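Local coordinates for putative uncharacterized protein (Ustilago maydis, PDB 4GNX), which probably serves as the large subunit of replication protein A, binding single-stranded DNA through several OB-fold domains, at residues 311-316 with 335-340; 306-311 with 343-348; 404-409 with 417-422; 398-403 with 422-427. All blocks are in the same frame, centred on the assembly; numbering follows the deposited sequence.

Contact 1: residues 311-316 with 335-340; sequences CASEGC and RSYATP. With ZN (zinc ion), chain I.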
# COMPACT_ATOMS: atom_id res chain seq x y z
N CYS C 311 16.64 10.87 -34.91
CA CYS C 311 16.99 12.09 -35.65
C CYS C 311 17.62 13.14 -34.77
O CYS C 311 17.13 13.42 -33.67
CB CYS C 311 15.73 12.66 -36.29
SG CYS C 311 15.85 14.28 -37.10
N ALA C 312 18.71 13.74 -35.26
CA ALA C 312 19.45 14.75 -34.51
C ALA C 312 18.83 16.16 -34.56
O ALA C 312 19.47 17.15 -34.17
CB ALA C 312 20.91 14.77 -34.95
N SER C 313 17.59 16.26 -35.03
CA SER C 313 16.88 17.54 -35.07
C SER C 313 16.36 17.87 -33.69
O SER C 313 15.86 16.99 -32.99
CB SER C 313 15.71 17.52 -36.05
OG SER C 313 16.12 17.86 -37.37
N GLU C 314 16.48 19.14 -33.33
CA GLU C 314 15.84 19.69 -32.14
C GLU C 314 14.34 19.37 -32.18
O GLU C 314 13.67 19.63 -33.18
CB GLU C 314 16.10 21.21 -32.05
CG GLU C 314 15.27 21.96 -31.01
CD GLU C 314 15.48 21.47 -29.58
OE1 GLU C 314 16.50 20.79 -29.31
OE2 GLU C 314 14.62 21.76 -28.72
N GLY C 315 13.84 18.79 -31.09
CA GLY C 315 12.42 18.49 -30.97
C GLY C 315 11.97 17.21 -31.65
O GLY C 315 10.94 16.64 -31.27
N CYS C 316 12.75 16.74 -32.64
CA CYS C 316 12.41 15.56 -33.46
C CYS C 316 13.05 14.24 -32.96
O CYS C 316 14.24 14.21 -32.59
CB CYS C 316 12.75 15.81 -34.94
SG CYS C 316 12.23 14.52 -36.10
N ARG C 335 16.77 15.25 -44.24
CA ARG C 335 18.17 15.64 -44.06
C ARG C 335 18.97 14.44 -43.53
O ARG C 335 18.42 13.36 -43.33
CB ARG C 335 18.28 16.82 -43.10
CG ARG C 335 19.60 17.55 -43.18
CD ARG C 335 19.90 18.31 -41.90
NE ARG C 335 21.13 19.06 -42.10
CZ ARG C 335 22.31 18.74 -41.57
NH1 ARG C 335 22.41 17.70 -40.76
NH2 ARG C 335 23.38 19.48 -41.84
N SER C 336 20.28 14.65 -43.32
CA SER C 336 21.20 13.61 -42.88
C SER C 336 22.27 14.14 -41.94
O SER C 336 22.74 15.26 -42.09
CB SER C 336 21.86 12.91 -44.07
OG SER C 336 20.92 12.14 -44.81
N TYR C 337 22.66 13.29 -40.99
CA TYR C 337 23.71 13.59 -40.02
C TYR C 337 24.70 12.43 -39.99
O TYR C 337 24.32 11.26 -40.17
CB TYR C 337 23.09 13.76 -38.64
CG TYR C 337 21.97 14.78 -38.55
CD1 TYR C 337 20.66 14.45 -38.90
CD2 TYR C 337 22.23 16.07 -38.09
CE1 TYR C 337 19.63 15.39 -38.81
CE2 TYR C 337 21.22 17.01 -37.99
CZ TYR C 337 19.93 16.68 -38.35
OH TYR C 337 18.95 17.64 -38.24
N ALA C 338 25.98 12.75 -39.75
CA ALA C 338 27.01 11.73 -39.52
C ALA C 338 26.71 10.87 -38.28
O ALA C 338 26.93 9.65 -38.28
CB ALA C 338 28.38 12.37 -39.39
N THR C 339 26.21 11.52 -37.23
CA THR C 339 25.95 10.88 -35.95
C THR C 339 24.44 10.78 -35.71
O THR C 339 23.72 11.76 -35.92
CB THR C 339 26.60 11.67 -34.81
OG1 THR C 339 27.97 11.93 -35.12
CG2 THR C 339 26.52 10.93 -33.48
N PRO C 340 23.97 9.58 -35.28
CA PRO C 340 22.59 9.45 -34.86
C PRO C 340 22.46 9.68 -33.36
O PRO C 340 23.44 9.51 -32.62
CB PRO C 340 22.27 8.00 -35.19
CG PRO C 340 23.56 7.28 -35.02
CD PRO C 340 24.67 8.29 -35.20
ZN ZN I . 13.70 14.44 -37.92
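Ala312 presses its methyl onto the ring of Tyr337, and this is where the packing between 311-316 and 335-340 is tightest. Ala312 CB lies 3.6 Å from the centroid of the Tyr337 ring and 10° off the ring normal, an almost perpendicular CH-pi contact over the middle of one face. Arg335 NH1 lies over the opposite face, nearer the rim. The tyrosine is brought there by a CG placed beside the backbone N (chi1 -54°), which tips the ring across to the loop and carries its phenol past Ala312 to Ser313. There Tyr337 OH and Ser313 OG share a hydrogen bond of 3.0 Å. On the zinc side, Cys311 SG meets the ring obliquely, 5.5 Å from the Tyr337 centroid.

Such an arrangement belongs to a small Cys4 zinc ribbon: Cys311 SG and Cys316 SG bind the ion, and Cys330 and Cys333 complete its ligand set. The ligand loop folds back through a type II beta turn from Ser313 to Cys316, closed by Cys316 N to Ser313 O at 3.1 Å, with Gly315 at the position of positive phi. Beyond the aromatic contact the two segments part. Glu314, exposed on the turn, leads its carboxylate away from 335-340, while at the far end Thr339 is exposed and meets Ala312 chiefly through its carbonyl, with Thr339 O 4.2 Å from Ala312 CB.

Contact 2: residues 306-311 with 343-348; sequences LYYTAC and RYILST. With ZN (zinc ion), chain I; nucleotides of chain G.
Tyr308 and Arg343 form an antiparallel hydrogen-bonded pair in which each backbone N-H is answered by the other's carbonyl: Tyr308 N to Arg343 O at 3.0 Å and Arg343 N to Tyr308 O at 3.1 Å. Two residues back along the chain, Leu306 O accepts from Ile345 N at 2.8 Å, a fairly straight bond (168°) whose donor is tilted from the carbonyl plane. The phenol of Tyr308 finds its partner outside the pair, in the carbonyl of Asn317, and that of Tyr344 in Met372 O.

The two strands are neighbours in the OB-fold barrel, with the zinc ribbon inserted between them, as in the C-terminal DNA-binding domain of RPA70. Tyr307 and Tyr344 face helix 374-381, where Leu306 CD2 packs 3.6 Å from Tyr344 CD2. Tyr308 and Arg343 face the DNA instead, lying side by side with ring and guanidinium planes 62° apart. The sugar of DT14 of chain G lies over one face of the Tyr308 ring, its C5' 3.8 Å from Tyr308 CD1. Arg343 NE is a longer 3.6 Å from O2 of DT13 of chain G, whereas Ser347 OG donates to O2 of DT18 of chain G at 2.8 Å.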
# COMPACT_ATOMS: atom_id res chain seq x y z
N LEU C 306 16.81 -2.56 -27.65
CA LEU C 306 16.61 -1.70 -26.48
C LEU C 306 16.49 -0.25 -26.91
O LEU C 306 15.73 0.53 -26.34
CB LEU C 306 17.80 -1.83 -25.53
CG LEU C 306 17.61 -1.92 -24.02
CD1 LEU C 306 18.97 -1.86 -23.37
CD2 LEU C 306 16.68 -0.87 -23.42
N TYR C 307 17.28 0.12 -27.91
CA TYR C 307 17.28 1.47 -28.41
C TYR C 307 17.35 1.53 -29.93
O TYR C 307 17.80 0.59 -30.58
CB TYR C 307 18.41 2.28 -27.77
CG TYR C 307 19.77 1.65 -27.90
CD1 TYR C 307 20.47 1.68 -29.12
CD2 TYR C 307 20.37 1.04 -26.81
CE1 TYR C 307 21.72 1.12 -29.24
CE2 TYR C 307 21.63 0.47 -26.92
CZ TYR C 307 22.30 0.52 -28.14
OH TYR C 307 23.54 -0.04 -28.26
N TYR C 308 16.87 2.64 -30.47
CA TYR C 308 16.86 2.87 -31.89
C TYR C 308 17.69 4.10 -32.16
O TYR C 308 17.93 4.90 -31.25
CB TYR C 308 15.43 3.01 -32.44
CG TYR C 308 14.71 4.27 -32.04
CD1 TYR C 308 14.54 5.34 -32.94
CD2 TYR C 308 14.17 4.40 -30.75
CE1 TYR C 308 13.88 6.50 -32.56
CE2 TYR C 308 13.51 5.55 -30.37
CZ TYR C 308 13.37 6.59 -31.27
OH TYR C 308 12.71 7.71 -30.84
N THR C 309 18.16 4.22 -33.40
CA THR C 309 18.90 5.39 -33.87
C THR C 309 17.92 6.47 -34.31
O THR C 309 17.13 6.26 -35.23
CB THR C 309 19.83 5.05 -35.05
OG1 THR C 309 19.04 4.59 -36.15
CG2 THR C 309 20.84 3.98 -34.67
N ALA C 310 17.99 7.63 -33.66
CA ALA C 310 17.00 8.71 -33.84
C ALA C 310 17.55 10.02 -34.43
O ALA C 310 18.77 10.26 -34.42
CB ALA C 310 16.28 8.98 -32.52
N CYS C 311 16.64 10.87 -34.91
CA CYS C 311 16.99 12.09 -35.65
C CYS C 311 17.62 13.14 -34.77
O CYS C 311 17.13 13.42 -33.67
CB CYS C 311 15.73 12.66 -36.29
SG CYS C 311 15.85 14.28 -37.10
N ARG C 343 17.80 6.69 -28.74
CA ARG C 343 16.68 6.79 -27.83
C ARG C 343 16.23 5.40 -27.40
O ARG C 343 16.37 4.43 -28.15
CB ARG C 343 15.52 7.54 -28.48
CG ARG C 343 15.76 9.02 -28.69
CD ARG C 343 14.47 9.77 -28.99
NE ARG C 343 13.75 10.22 -27.79
CZ ARG C 343 14.06 11.30 -27.07
NH1 ARG C 343 15.11 12.06 -27.37
NH2 ARG C 343 13.32 11.62 -26.02
N TYR C 344 15.69 5.30 -26.20
CA TYR C 344 15.19 4.02 -25.69
C TYR C 344 13.83 3.65 -26.25
O TYR C 344 12.97 4.51 -26.47
CB TYR C 344 15.12 4.02 -24.16
CG TYR C 344 16.46 3.87 -23.45
CD1 TYR C 344 16.95 4.87 -22.61
CD2 TYR C 344 17.23 2.72 -23.62
CE1 TYR C 344 18.17 4.73 -21.96
CE2 TYR C 344 18.45 2.58 -22.98
CZ TYR C 344 18.91 3.59 -22.15
OH TYR C 344 20.12 3.44 -21.52
N ILE C 345 13.67 2.36 -26.48
CA ILE C 345 12.37 1.73 -26.69
C ILE C 345 12.28 0.51 -25.77
O ILE C 345 12.19 -0.63 -26.21
CB ILE C 345 12.14 1.37 -28.17
CG1 ILE C 345 13.48 1.00 -28.84
CG2 ILE C 345 11.50 2.57 -28.85
CD1 ILE C 345 13.39 0.51 -30.28
N LEU C 346 12.31 0.79 -24.48
CA LEU C 346 12.46 -0.22 -23.46
C LEU C 346 11.32 -1.23 -23.38
O LEU C 346 10.14 -0.86 -23.30
CB LEU C 346 12.60 0.48 -22.11
CG LEU C 346 12.81 -0.40 -20.88
CD1 LEU C 346 14.29 -0.38 -20.53
CD2 LEU C 346 11.98 0.14 -19.72
N SER C 347 11.67 -2.51 -23.39
CA SER C 347 10.71 -3.56 -23.14
C SER C 347 11.08 -4.29 -21.85
O SER C 347 12.08 -5.01 -21.81
CB SER C 347 10.68 -4.54 -24.30
OG SER C 347 9.39 -5.10 -24.44
N THR C 348 10.28 -4.11 -20.79
CA THR C 348 10.64 -4.66 -19.49
C THR C 348 9.58 -5.51 -18.82
O THR C 348 8.44 -5.10 -18.72
CB THR C 348 11.08 -3.54 -18.53
OG1 THR C 348 11.59 -4.15 -17.34
CG2 THR C 348 9.92 -2.62 -18.17
ZN ZN I . 13.70 14.44 -37.92
P DT G 13 8.24 11.42 -33.09
OP1 DT G 13 9.68 11.49 -33.42
OP2 DT G 13 7.26 11.95 -34.07
O5' DT G 13 7.87 9.90 -32.74
C5' DT G 13 8.52 8.78 -33.38
C4' DT G 13 9.35 8.00 -32.39
O4' DT G 13 9.27 8.61 -31.08
C3' DT G 13 8.93 6.55 -32.17
O3' DT G 13 9.72 5.70 -32.99
C2' DT G 13 9.36 6.26 -30.74
C1' DT G 13 9.58 7.63 -30.10
N1 DT G 13 8.71 7.88 -28.94
C2 DT G 13 9.24 8.49 -27.83
O2 DT G 13 10.41 8.82 -27.74
N3 DT G 13 8.34 8.69 -26.81
C4 DT G 13 7.00 8.36 -26.80
O4 DT G 13 6.31 8.60 -25.81
C5 DT G 13 6.51 7.72 -28.00
C7 DT G 13 5.07 7.32 -28.09
C6 DT G 13 7.38 7.52 -29.00
P DT G 18 7.98 -14.00 -27.83
OP1 DT G 18 8.45 -14.75 -29.03
OP2 DT G 18 6.95 -14.61 -26.95
O5' DT G 18 9.26 -13.66 -26.95
C5' DT G 18 10.49 -13.23 -27.56
C4' DT G 18 11.07 -12.06 -26.79
O4' DT G 18 10.11 -10.98 -26.81
C3' DT G 18 11.35 -12.34 -25.32
O3' DT G 18 12.71 -12.75 -25.07
C2' DT G 18 10.98 -11.04 -24.61
C1' DT G 18 10.22 -10.21 -25.64
N1 DT G 18 8.86 -9.81 -25.24
C2 DT G 18 8.56 -8.46 -25.29
O2 DT G 18 9.38 -7.61 -25.60
N3 DT G 18 7.27 -8.15 -24.94
C4 DT G 18 6.27 -9.03 -24.58
O4 DT G 18 5.16 -8.60 -24.30
C5 DT G 18 6.65 -10.43 -24.57
C7 DT G 18 5.63 -11.45 -24.18
C6 DT G 18 7.91 -10.74 -24.90
P DT G 14 9.15 5.20 -34.38
OP1 DT G 14 9.66 6.15 -35.40
OP2 DT G 14 7.69 4.94 -34.27
O5' DT G 14 9.92 3.81 -34.43
C5' DT G 14 11.25 3.69 -33.91
C4' DT G 14 11.71 2.26 -34.02
O4' DT G 14 11.39 1.58 -32.80
C3' DT G 14 11.04 1.47 -35.14
O3' DT G 14 11.92 0.57 -35.81
C2' DT G 14 9.92 0.72 -34.44
C1' DT G 14 10.42 0.56 -33.01
N1 DT G 14 9.34 0.75 -32.02
C2 DT G 14 9.02 -0.31 -31.20
O2 DT G 14 9.61 -1.38 -31.24
N3 DT G 14 7.99 -0.06 -30.33
C4 DT G 14 7.26 1.11 -30.20
O4 DT G 14 6.37 1.18 -29.36
C5 DT G 14 7.65 2.17 -31.10
C7 DT G 14 6.91 3.48 -31.04
C6 DT G 14 8.65 1.94 -31.96

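Contact 3: residues 404-409 with 417-422; sequences CRAKMD and VRYTIS. With nucleotides of chain G.
Asp409 and Arg418 meet because both side chains leave with CG beside the backbone N (chi1 near -60° in both) and the arginine then bends at chi2 and again at chi3, folding its NE back to the carboxylate. The resulting salt bridge runs from Arg418 NE to Asp409 OD2 at 2.9 Å. It is a one-atom grip: carboxylate and guanidinium planes stand 73° apart, and OD2 is tilted out of the guanidinium plane with an N-H...O angle of 133°. Arg418 NH1 has a weak hydrogen bond to Ser360 OG, and the same side chain packs on a thymine base.

Behind these groups lies a regular antiparallel hairpin of the OB-fold barrel, whose strand 417-421 goes on to bond with Ser360 of strand 355-362. Arg405 with Thr420 and Lys407 with Arg418 are its hydrogen-bonded pairs, each joined by two backbone bonds. On their face Arg405 runs alongside Thr420, CG to CB 3.9 Å, before turning at chi3 toward the DNA. Its NH1 comes 3.4 Å from OP1 of DT11 of chain G. Lys407 NZ is farther, 3.8 Å from O4 of DT11 of chain G.

The other face is largely apolar. Ala406 CB touches Tyr419 CD2 at 3.5 Å, obliquely to the ring, while Val417 CG1 lies over one face of that ring and Val417 CG2 meets Met408 SD.

The chemistry thus divides by face. Arg405 and Lys407 probably create a positive field suited to DNA, Arg405 near a phosphate and Lys407 nearer a base carbonyl, and Asp409 probably tempers Arg418's charge while limiting its guanidinium's swing beside the bases.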
# COMPACT_ATOMS: atom_id res chain seq x y z
N CYS C 404 1.06 4.06 -15.27
CA CYS C 404 0.87 3.52 -16.61
C CYS C 404 -0.45 3.86 -17.25
O CYS C 404 -1.45 4.11 -16.57
CB CYS C 404 0.96 2.00 -16.60
SG CYS C 404 2.34 1.32 -15.67
N ARG C 405 -0.43 3.84 -18.57
CA ARG C 405 -1.62 3.81 -19.39
C ARG C 405 -1.68 2.43 -20.07
O ARG C 405 -0.65 1.78 -20.26
CB ARG C 405 -1.60 4.94 -20.42
CG ARG C 405 -0.21 5.35 -20.88
CD ARG C 405 -0.23 6.54 -21.83
NE ARG C 405 -0.79 6.18 -23.13
CZ ARG C 405 -1.23 7.05 -24.04
NH1 ARG C 405 -1.19 8.36 -23.82
NH2 ARG C 405 -1.72 6.61 -25.20
N ALA C 406 -2.89 1.99 -20.40
CA ALA C 406 -3.10 0.76 -21.16
C ALA C 406 -4.06 1.05 -22.29
O ALA C 406 -5.15 1.55 -22.06
CB ALA C 406 -3.65 -0.34 -20.26
N LYS C 407 -3.64 0.72 -23.51
CA LYS C 407 -4.40 1.02 -24.71
C LYS C 407 -4.34 -0.12 -25.70
O LYS C 407 -3.49 -0.99 -25.60
CB LYS C 407 -3.85 2.27 -25.39
CG LYS C 407 -4.68 3.52 -25.18
CD LYS C 407 -5.08 4.12 -26.51
CE LYS C 407 -3.90 4.67 -27.29
NZ LYS C 407 -4.36 5.51 -28.44
N MET C 408 -5.25 -0.08 -26.66
CA MET C 408 -5.21 -0.97 -27.81
C MET C 408 -4.34 -0.39 -28.92
O MET C 408 -4.48 0.78 -29.28
CB MET C 408 -6.63 -1.19 -28.37
CG MET C 408 -7.56 -2.01 -27.48
SD MET C 408 -6.86 -3.56 -26.86
CE MET C 408 -6.44 -4.44 -28.37
N ASP C 409 -3.43 -1.21 -29.44
CA ASP C 409 -2.71 -0.91 -30.68
C ASP C 409 -3.25 -1.80 -31.76
O ASP C 409 -3.66 -2.93 -31.48
CB ASP C 409 -1.23 -1.20 -30.56
CG ASP C 409 -0.53 -0.30 -29.59
OD1 ASP C 409 -1.18 0.65 -29.08
OD2 ASP C 409 0.66 -0.53 -29.34
N VAL C 417 -3.09 -5.36 -26.62
CA VAL C 417 -3.02 -4.33 -25.57
C VAL C 417 -1.57 -4.03 -25.24
O VAL C 417 -0.76 -4.94 -25.15
CB VAL C 417 -3.73 -4.74 -24.26
CG1 VAL C 417 -3.52 -3.69 -23.19
CG2 VAL C 417 -5.22 -4.92 -24.51
N ARG C 418 -1.25 -2.75 -25.06
CA ARG C 418 0.07 -2.42 -24.55
C ARG C 418 0.05 -1.58 -23.28
O ARG C 418 -0.87 -0.80 -23.03
CB ARG C 418 0.98 -1.85 -25.65
CG ARG C 418 1.18 -2.82 -26.80
CD ARG C 418 2.60 -2.88 -27.34
NE ARG C 418 3.01 -1.65 -28.01
CZ ARG C 418 3.94 -0.82 -27.55
NH1 ARG C 418 4.60 -1.09 -26.42
NH2 ARG C 418 4.23 0.29 -28.21
N TYR C 419 1.06 -1.79 -22.45
CA TYR C 419 1.19 -1.09 -21.19
C TYR C 419 2.39 -0.15 -21.26
O TYR C 419 3.54 -0.59 -21.44
CB TYR C 419 1.31 -2.09 -20.04
CG TYR C 419 0.15 -3.07 -19.94
CD1 TYR C 419 0.32 -4.43 -20.25
CD2 TYR C 419 -1.11 -2.65 -19.53
CE1 TYR C 419 -0.75 -5.32 -20.16
CE2 TYR C 419 -2.18 -3.52 -19.44
CZ TYR C 419 -2.00 -4.86 -19.75
OH TYR C 419 -3.10 -5.70 -19.65
N THR C 420 2.12 1.14 -21.13
CA THR C 420 3.16 2.14 -21.26
C THR C 420 3.45 2.76 -19.90
O THR C 420 2.55 3.01 -19.11
CB THR C 420 2.76 3.23 -22.25
OG1 THR C 420 2.11 2.63 -23.37
CG2 THR C 420 3.98 4.00 -22.74
N ILE C 421 4.73 2.99 -19.65
CA ILE C 421 5.14 3.70 -18.47
C ILE C 421 5.11 5.19 -18.79
O ILE C 421 5.71 5.63 -19.76
CB ILE C 421 6.54 3.24 -18.01
CG1 ILE C 421 6.48 1.76 -17.59
CG2 ILE C 421 7.04 4.09 -16.86
CD1 ILE C 421 7.78 0.99 -17.60
N SER C 422 4.38 5.95 -17.99
CA SER C 422 4.40 7.40 -18.09
C SER C 422 5.32 8.02 -17.03
O SER C 422 6.06 8.97 -17.30
CB SER C 422 2.98 7.96 -18.03
OG SER C 422 2.29 7.51 -16.88
P DT G 11 -0.02 12.35 -22.75
OP1 DT G 11 0.64 11.02 -22.90
OP2 DT G 11 0.48 13.29 -21.72
O5' DT G 11 0.01 13.12 -24.15
C5' DT G 11 0.44 12.49 -25.38
C4' DT G 11 1.95 12.44 -25.48
O4' DT G 11 2.36 11.09 -25.75
C3' DT G 11 2.57 13.25 -26.62
O3' DT G 11 3.93 13.61 -26.33
C2' DT G 11 2.47 12.30 -27.80
C1' DT G 11 2.60 10.92 -27.15
N1 DT G 11 1.66 9.91 -27.65
C2 DT G 11 1.84 8.61 -27.23
O2 DT G 11 2.75 8.26 -26.50
N3 DT G 11 0.91 7.73 -27.72
C4 DT G 11 -0.16 8.01 -28.55
O4 DT G 11 -0.91 7.10 -28.91
C5 DT G 11 -0.29 9.40 -28.94
C7 DT G 11 -1.42 9.80 -29.83
C6 DT G 11 0.61 10.27 -28.47
P DT G 17 4.09 -10.48 -31.87
OP1 DT G 17 3.28 -10.76 -33.08
OP2 DT G 17 3.41 -10.11 -30.60
O5' DT G 17 4.99 -11.77 -31.59
C5' DT G 17 6.43 -11.71 -31.63
C4' DT G 17 6.98 -11.38 -30.26
O4' DT G 17 6.72 -10.00 -29.94
C3' DT G 17 6.41 -12.20 -29.09
O3' DT G 17 7.48 -12.52 -28.21
C2' DT G 17 5.48 -11.22 -28.40
C1' DT G 17 6.24 -9.92 -28.61
N1 DT G 17 5.48 -8.66 -28.46
C2 DT G 17 6.11 -7.49 -28.84
O2 DT G 17 7.24 -7.45 -29.30
N3 DT G 17 5.35 -6.36 -28.66
C4 DT G 17 4.07 -6.28 -28.15
O4 DT G 17 3.52 -5.18 -28.06
C5 DT G 17 3.48 -7.54 -27.76
C7 DT G 17 2.10 -7.55 -27.19
C6 DT G 17 4.21 -8.65 -27.93
P DT G 10 -7.40 13.41 -20.56
OP1 DT G 10 -7.38 14.87 -20.26
OP2 DT G 10 -7.95 12.94 -21.86
O5' DT G 10 -5.90 12.88 -20.43
C5' DT G 10 -4.82 13.46 -21.20
C4' DT G 10 -3.83 12.40 -21.64
O4' DT G 10 -4.53 11.37 -22.38
C3' DT G 10 -2.70 12.87 -22.56
O3' DT G 10 -1.55 12.04 -22.36
C2' DT G 10 -3.25 12.56 -23.94
C1' DT G 10 -3.98 11.25 -23.69
N1 DT G 10 -5.07 10.94 -24.63
C2 DT G 10 -4.77 10.22 -25.76
O2 DT G 10 -3.64 9.84 -26.03
N3 DT G 10 -5.84 9.96 -26.58
C4 DT G 10 -7.15 10.33 -26.37
O4 DT G 10 -8.01 10.03 -27.20
C5 DT G 10 -7.40 11.08 -25.16
C7 DT G 10 -8.80 11.53 -24.86
C6 DT G 10 -6.36 11.34 -24.36

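Contact 4: residues 398-403 with 422-427; sequences RMYMFN and SRAAPV
Met401 and Ala425 form a hydrogen-bonded antiparallel pair at the middle of two strands, 398-403 and 423-426, whose axes come within 4.5 Å and run 142° apart. Met401 N reaches Ala425 O at 2.7 Å, the return bond is Ala425 N to Met401 O, and Asn403 N donates to Arg423 O in a nearly straight bond. Toward the other end, Val427 N to Met399 O is weak.

On the inward face Ala424 CB meets Phe402 CD2 at 3.7 Å, obliquely to the ring, and Tyr400 CB rests over one face of the same phenylalanine. The ring of Tyr400 presents its edge to Ala425 O, which is 3.6 Å from Tyr400 CD2; Tyr400 CD2 also lies 3.8 Å from Pro426 CA. Leu369 of helix 363-370 packs on both Tyr400 and Ala424.

Ser422 and Arg423 both face Asn403, a classic beta bulge at the corner where strand 414-426 of the OB fold passes from one part of the sheet to another. The extra residue is spent on a single acceptor. Asn403 O takes Ser422 N at 2.8 Å, and also Ser422 OG at 2.9 Å from well above the carbonyl plane (74° out of it), a position the serine hydroxyl gains by standing between its own backbone N and carbonyl carbon (chi1 54°). Arg423 N adds a weak third bond.

At the far end the side chains of Val427 and Met399 cross at a slant, Val427 CG2 3.7 Å from Met399 CG, and Met399 in turn packs against Arg92 of a neighbouring subunit.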
# COMPACT_ATOMS: atom_id res chain seq x y z
N ARG C 398 15.13 -4.41 -8.96
CA ARG C 398 14.88 -3.09 -8.38
C ARG C 398 13.40 -2.79 -8.43
O ARG C 398 12.72 -3.19 -9.38
CB ARG C 398 15.63 -1.99 -9.14
CG ARG C 398 17.12 -2.12 -9.10
CD ARG C 398 17.72 -0.77 -8.77
NE ARG C 398 19.10 -0.72 -9.20
CZ ARG C 398 20.14 -0.77 -8.38
NH1 ARG C 398 19.94 -0.84 -7.07
NH2 ARG C 398 21.37 -0.73 -8.88
N MET C 399 12.92 -2.06 -7.43
CA MET C 399 11.48 -1.89 -7.21
C MET C 399 10.97 -0.47 -7.48
O MET C 399 11.57 0.52 -7.02
CB MET C 399 11.16 -2.28 -5.77
CG MET C 399 9.73 -2.72 -5.56
SD MET C 399 9.45 -3.49 -3.95
CE MET C 399 10.84 -4.64 -3.87
N TYR C 400 9.86 -0.37 -8.20
CA TYR C 400 9.34 0.95 -8.59
C TYR C 400 7.85 1.09 -8.42
O TYR C 400 7.12 0.12 -8.56
CB TYR C 400 9.66 1.26 -10.06
CG TYR C 400 11.12 1.32 -10.36
CD1 TYR C 400 11.84 0.18 -10.66
CD2 TYR C 400 11.79 2.52 -10.32
CE1 TYR C 400 13.19 0.23 -10.92
CE2 TYR C 400 13.14 2.59 -10.57
CZ TYR C 400 13.83 1.44 -10.88
OH TYR C 400 15.17 1.54 -11.14
N MET C 401 7.41 2.32 -8.16
CA MET C 401 6.04 2.69 -8.43
C MET C 401 5.96 3.05 -9.90
O MET C 401 6.70 3.90 -10.37
CB MET C 401 5.59 3.86 -7.58
CG MET C 401 4.83 3.46 -6.31
SD MET C 401 3.35 2.45 -6.57
CE MET C 401 2.62 3.28 -7.98
N PHE C 402 5.08 2.38 -10.62
CA PHE C 402 4.92 2.63 -12.04
C PHE C 402 3.57 3.26 -12.34
O PHE C 402 2.52 2.74 -11.96
CB PHE C 402 4.99 1.31 -12.83
CG PHE C 402 6.35 0.69 -12.86
CD1 PHE C 402 6.59 -0.49 -12.17
CD2 PHE C 402 7.37 1.25 -13.61
CE1 PHE C 402 7.83 -1.09 -12.20
CE2 PHE C 402 8.62 0.66 -13.65
CZ PHE C 402 8.85 -0.52 -12.94
N ASN C 403 3.60 4.37 -13.04
CA ASN C 403 2.38 5.00 -13.49
C ASN C 403 2.19 4.66 -14.95
O ASN C 403 3.05 4.94 -15.79
CB ASN C 403 2.45 6.51 -13.27
CG ASN C 403 1.11 7.17 -13.45
OD1 ASN C 403 0.09 6.58 -13.12
ND2 ASN C 403 1.10 8.39 -14.00
N SER C 422 4.38 5.95 -17.99
CA SER C 422 4.40 7.40 -18.09
C SER C 422 5.32 8.02 -17.03
O SER C 422 6.06 8.97 -17.30
CB SER C 422 2.98 7.96 -18.03
OG SER C 422 2.29 7.51 -16.88
N ARG C 423 5.29 7.47 -15.81
CA ARG C 423 6.32 7.78 -14.82
C ARG C 423 6.69 6.54 -14.06
O ARG C 423 5.85 5.70 -13.79
CB ARG C 423 5.87 8.87 -13.84
CG ARG C 423 6.99 9.82 -13.45
CD ARG C 423 6.64 10.70 -12.25
NE ARG C 423 7.12 10.16 -10.97
CZ ARG C 423 7.31 10.88 -9.86
NH1 ARG C 423 7.06 12.19 -9.87
NH2 ARG C 423 7.75 10.30 -8.74
N ALA C 424 7.97 6.41 -13.74
CA ALA C 424 8.43 5.40 -12.79
C ALA C 424 9.19 6.08 -11.65
O ALA C 424 10.16 6.79 -11.88
CB ALA C 424 9.29 4.37 -13.48
N ALA C 425 8.73 5.91 -10.43
CA ALA C 425 9.43 6.45 -9.28
C ALA C 425 9.96 5.30 -8.45
O ALA C 425 9.31 4.26 -8.36
CB ALA C 425 8.51 7.33 -8.46
N PRO C 426 11.16 5.46 -7.87
CA PRO C 426 11.71 4.40 -7.01
C PRO C 426 10.91 4.34 -5.71
O PRO C 426 10.51 5.38 -5.19
CB PRO C 426 13.14 4.88 -6.75
CG PRO C 426 13.04 6.37 -6.85
CD PRO C 426 12.04 6.65 -7.93
N VAL C 427 10.64 3.15 -5.21
CA VAL C 427 9.83 2.99 -4.00
C VAL C 427 10.39 3.73 -2.78
O VAL C 427 11.59 3.66 -2.48
CB VAL C 427 9.66 1.50 -3.64
CG1 VAL C 427 8.96 1.35 -2.29
CG2 VAL C 427 8.92 0.75 -4.76

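From the N terminus, strand 290-310 delivers 306-311 and runs into 311-316, so contacts 2 and 1 open in succession and share Cys311. Contact 1 closes first, at 335-340, sealing the zinc ribbon; contact 2 closes around it at 343-348 and returns the chain to the barrel, with Pro340 packed on Thr309 at the seam. After the helices, strand 398-411 opens contact 4 and then contact 3, and strand 414-426 closes them in reverse order, contact 3 nested inside contact 4 with Ser422 common to both. The two nests follow in series without crossing. Strands 290-310 and 398-411 are sheet neighbours, and Thr348 touches Ile421 between contacts 2 and 3.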